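PDB 1XMX: Card1 endonuclease domain-containing protein from Vibrio cholerae, which is of unknown function but carries a Card1-like endonuclease domain of the PDDEXK clan and may bind nucleic acid. Local coordinates for residues V296-E308 against T373-N385. Sequence-based numbering, arbitrary orientation.
Sequences VATVVNNKLHIIE and THLTQWFKAAGGN
His305 turns the CD2 edge of its imidazole onto one face of the Trp378 indole, an edge-to-face pair with planes at 72° and His305 CD2 3.5 Å from Trp378 CH2. With CG anti to the carbonyl carbon (chi1 -79°), the imidazole also brings ND1 back to its own strand, where it donates in the ring plane to Lys303 O over 2.9 Å. That bond fixes the ring rotation with ND1 as donor, while NE2 is hydrogen-bonded to NH2 of Arg338, which also forms a cation-pi contact with Trp378. Val300 CG2 lies over the rim of one face of the imidazole and reaches Phe379 CD1 at 3.7 Å, the valine and phenylalanine side chains crossing at about a right angle. Further along the strand, Ile307 slides past Trp378 in the opposite direction, Ile307 CG1 lying 3.6 Å from Trp378 CZ3, and its CD1 approaches Leu375 CD2. Beyond the helix, Ala382 sets its methyl against both Val300 CG1 and His305 CE1. Its carbonyl oxygen is gripped from opposite faces of its plane by Asn301 ND2 at 3.0 Å, in a fairly straight bond (161°), and by Lys303 NZ at 3.1 Å. The ammonium also binds Asn121 O and a water that donates to Ala381 O. Gly384 CA lies against the Asn301 amide, 3.2 Å from OD1. The hairpin 296-308 thus receives the C-terminal helix on an aromatic and aliphatic face, while the Ala382 carbonyl, shared by an amide and an ammonium, ties down the backbone just beyond it.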
# COMPACT_ATOMS: atom_id res chain seq x y z
N VAL A 296 -7.75 -3.51 0.48
CA VAL A 296 -6.60 -4.41 0.52
C VAL A 296 -5.41 -3.53 0.22
O VAL A 296 -5.39 -2.78 -0.76
CB VAL A 296 -6.68 -5.56 -0.53
CG1 VAL A 296 -5.44 -6.57 -0.38
CG2 VAL A 296 -8.00 -6.28 -0.42
N ALA A 297 -4.45 -3.57 1.13
CA ALA A 297 -3.20 -2.84 0.95
C ALA A 297 -2.06 -3.85 0.87
O ALA A 297 -2.04 -4.81 1.64
CB ALA A 297 -2.96 -1.92 2.14
N THR A 298 -1.13 -3.61 -0.06
CA THR A 298 0.13 -4.38 -0.14
C THR A 298 1.35 -3.46 -0.30
O THR A 298 1.22 -2.27 -0.64
CB THR A 298 0.17 -5.37 -1.31
OG1 THR A 298 0.03 -4.65 -2.53
CG2 THR A 298 -0.97 -6.34 -1.23
N VAL A 299 2.53 -3.99 0.00
CA VAL A 299 3.76 -3.38 -0.51
C VAL A 299 4.37 -4.45 -1.43
O VAL A 299 4.49 -5.64 -1.04
CB VAL A 299 4.76 -2.96 0.64
CG1 VAL A 299 6.03 -2.29 0.05
CG2 VAL A 299 4.11 -1.99 1.61
N VAL A 300 4.83 -4.01 -2.61
CA VAL A 300 5.42 -4.89 -3.59
C VAL A 300 6.61 -4.18 -4.18
O VAL A 300 6.46 -3.08 -4.66
CB VAL A 300 4.44 -5.15 -4.76
CG1 VAL A 300 5.01 -6.18 -5.71
CG2 VAL A 300 3.00 -5.54 -4.18
N ASN A 301 7.78 -4.84 -4.18
CA ASN A 301 9.00 -4.24 -4.63
C ASN A 301 9.19 -2.86 -3.99
O ASN A 301 9.55 -1.89 -4.69
CB ASN A 301 9.12 -4.19 -6.16
CG ASN A 301 10.58 -3.90 -6.60
OD1 ASN A 301 11.50 -4.29 -5.92
ND2 ASN A 301 10.76 -3.24 -7.71
N ASN A 302 8.93 -2.81 -2.68
CA ASN A 302 9.08 -1.59 -1.90
C ASN A 302 8.18 -0.42 -2.34
O ASN A 302 8.44 0.71 -1.92
CB ASN A 302 10.55 -1.14 -1.85
CG ASN A 302 11.42 -2.10 -1.06
OD1 ASN A 302 11.08 -2.51 0.05
ND2 ASN A 302 12.56 -2.48 -1.65
N LYS A 303 7.16 -0.68 -3.19
CA LYS A 303 6.15 0.31 -3.60
C LYS A 303 4.74 -0.03 -2.98
O LYS A 303 4.26 -1.18 -3.09
CB LYS A 303 6.02 0.30 -5.10
CG LYS A 303 7.29 0.43 -5.82
CD LYS A 303 7.12 0.28 -7.32
CE LYS A 303 8.50 0.19 -7.92
NZ LYS A 303 8.42 0.09 -9.36
N LEU A 304 4.09 0.97 -2.38
CA LEU A 304 2.74 0.76 -1.77
C LEU A 304 1.73 0.53 -2.87
O LEU A 304 1.69 1.31 -3.83
CB LEU A 304 2.30 1.97 -0.94
CG LEU A 304 0.98 1.83 -0.19
CD1 LEU A 304 1.11 0.83 1.03
CD2 LEU A 304 0.45 3.18 0.24
N HIS A 305 0.99 -0.58 -2.78
CA HIS A 305 -0.09 -0.90 -3.74
C HIS A 305 -1.41 -0.98 -2.97
O HIS A 305 -1.56 -1.80 -2.05
CB HIS A 305 0.11 -2.27 -4.36
CG HIS A 305 1.12 -2.28 -5.47
ND1 HIS A 305 2.43 -1.89 -5.28
CD2 HIS A 305 0.99 -2.57 -6.78
CE1 HIS A 305 3.08 -1.98 -6.43
NE2 HIS A 305 2.23 -2.40 -7.35
N ILE A 306 -2.34 -0.11 -3.35
CA ILE A 306 -3.68 -0.08 -2.74
C ILE A 306 -4.78 -0.56 -3.70
O ILE A 306 -4.91 -0.11 -4.86
CB ILE A 306 -4.09 1.35 -2.31
CG1 ILE A 306 -3.08 1.94 -1.35
CG2 ILE A 306 -5.50 1.34 -1.57
CD1 ILE A 306 -3.29 3.48 -1.29
N ILE A 307 -5.65 -1.40 -3.17
CA ILE A 307 -6.76 -1.90 -3.96
C ILE A 307 -8.06 -1.50 -3.26
O ILE A 307 -8.27 -1.84 -2.06
CB ILE A 307 -6.68 -3.43 -4.10
CG1 ILE A 307 -5.34 -3.82 -4.70
CG2 ILE A 307 -7.87 -3.95 -4.99
CD1 ILE A 307 -5.04 -5.33 -4.62
N GLU A 308 -8.90 -0.75 -3.98
CA GLU A 308 -10.24 -0.45 -3.53
C GLU A 308 -11.14 -1.49 -4.19
O GLU A 308 -11.04 -1.70 -5.41
CB GLU A 308 -10.71 0.91 -4.03
CG GLU A 308 -12.02 1.34 -3.36
CD GLU A 308 -12.35 2.80 -3.58
OE1 GLU A 308 -11.45 3.55 -4.03
OE2 GLU A 308 -13.51 3.22 -3.31
N THR A 373 -4.90 -13.95 -12.11
CA THR A 373 -4.01 -13.59 -13.20
C THR A 373 -3.83 -12.07 -13.38
O THR A 373 -2.70 -11.58 -13.54
CB THR A 373 -4.48 -14.25 -14.49
OG1 THR A 373 -4.27 -15.66 -14.34
CG2 THR A 373 -3.72 -13.78 -15.67
N HIS A 374 -4.93 -11.33 -13.36
CA HIS A 374 -4.85 -9.87 -13.51
C HIS A 374 -4.14 -9.24 -12.32
O HIS A 374 -3.40 -8.30 -12.49
CB HIS A 374 -6.22 -9.26 -13.70
CG HIS A 374 -6.92 -9.71 -14.93
ND1 HIS A 374 -6.44 -9.46 -16.20
CD2 HIS A 374 -8.09 -10.38 -15.11
CE1 HIS A 374 -7.28 -9.95 -17.10
NE2 HIS A 374 -8.29 -10.51 -16.47
N LEU A 375 -4.34 -9.77 -11.13
CA LEU A 375 -3.63 -9.28 -9.98
C LEU A 375 -2.12 -9.59 -10.08
O LEU A 375 -1.28 -8.78 -9.71
CB LEU A 375 -4.23 -9.87 -8.71
CG LEU A 375 -5.54 -9.28 -8.09
CD1 LEU A 375 -5.88 -9.92 -6.79
CD2 LEU A 375 -5.36 -7.76 -7.88
N THR A 376 -1.80 -10.79 -10.56
CA THR A 376 -0.41 -11.20 -10.78
C THR A 376 0.23 -10.26 -11.77
O THR A 376 1.28 -9.73 -11.53
CB THR A 376 -0.32 -12.69 -11.28
OG1 THR A 376 -1.01 -13.56 -10.37
CG2 THR A 376 1.16 -13.17 -11.33
N GLN A 377 -0.42 -10.03 -12.89
CA GLN A 377 0.11 -9.10 -13.85
C GLN A 377 0.40 -7.74 -13.24
O GLN A 377 1.49 -7.18 -13.49
CB GLN A 377 -0.84 -8.98 -15.03
CG GLN A 377 -0.96 -10.33 -15.75
CD GLN A 377 -2.03 -10.35 -16.85
OE1 GLN A 377 -2.98 -9.55 -16.84
NE2 GLN A 377 -1.92 -11.30 -17.73
N TRP A 378 -0.51 -7.23 -12.40
CA TRP A 378 -0.38 -5.87 -11.84
C TRP A 378 0.84 -5.88 -10.94
O TRP A 378 1.68 -4.95 -11.03
CB TRP A 378 -1.60 -5.49 -11.00
CG TRP A 378 -1.65 -4.06 -10.52
CD1 TRP A 378 -1.46 -2.92 -11.27
CD2 TRP A 378 -1.97 -3.63 -9.19
NE1 TRP A 378 -1.57 -1.79 -10.44
CE2 TRP A 378 -1.91 -2.21 -9.18
CE3 TRP A 378 -2.28 -4.30 -8.01
CZ2 TRP A 378 -2.18 -1.48 -8.03
CZ3 TRP A 378 -2.51 -3.57 -6.87
CH2 TRP A 378 -2.49 -2.17 -6.90
N PHE A 379 0.97 -6.95 -10.16
CA PHE A 379 2.10 -7.05 -9.22
C PHE A 379 3.46 -7.31 -9.89
O PHE A 379 4.50 -6.92 -9.34
CB PHE A 379 1.88 -8.16 -8.21
CG PHE A 379 0.74 -7.90 -7.24
CD1 PHE A 379 0.53 -6.62 -6.71
CD2 PHE A 379 -0.12 -8.93 -6.86
CE1 PHE A 379 -0.50 -6.39 -5.77
CE2 PHE A 379 -1.15 -8.70 -5.91
CZ PHE A 379 -1.34 -7.43 -5.37
N LYS A 380 3.45 -8.03 -11.02
CA LYS A 380 4.66 -8.22 -11.82
C LYS A 380 5.15 -6.87 -12.34
O LYS A 380 6.36 -6.62 -12.30
CB LYS A 380 4.46 -9.19 -12.99
CG LYS A 380 4.07 -10.61 -12.52
CD LYS A 380 4.44 -11.69 -13.52
CE LYS A 380 3.20 -12.60 -13.79
NZ LYS A 380 3.51 -13.88 -14.49
N ALA A 381 4.23 -6.05 -12.82
CA ALA A 381 4.58 -4.71 -13.28
C ALA A 381 5.27 -3.86 -12.23
O ALA A 381 5.96 -2.92 -12.59
CB ALA A 381 3.39 -4.00 -13.92
N ALA A 382 5.17 -4.21 -10.95
CA ALA A 382 5.97 -3.49 -9.94
C ALA A 382 7.51 -3.70 -10.05
O ALA A 382 8.28 -2.97 -9.41
CB ALA A 382 5.48 -3.83 -8.47
N GLY A 383 7.94 -4.70 -10.84
CA GLY A 383 9.38 -5.04 -10.97
C GLY A 383 9.94 -5.75 -9.75
O GLY A 383 9.21 -6.17 -8.88
N GLY A 384 11.25 -5.89 -9.67
CA GLY A 384 11.83 -6.34 -8.41
C GLY A 384 12.28 -7.78 -8.41
O GLY A 384 12.90 -8.24 -7.42
N ASN A 385 12.00 -8.46 -9.51
CA ASN A 385 12.28 -9.90 -9.67
C ASN A 385 13.69 -10.27 -10.17
O ASN A 385 14.40 -9.45 -10.76
CB ASN A 385 11.29 -10.51 -10.64
CG ASN A 385 11.07 -11.96 -10.37
OD1 ASN A 385 10.74 -12.76 -11.29
ND2 ASN A 385 11.28 -12.35 -9.10
O HOH W 1 5.76 -0.06 -11.06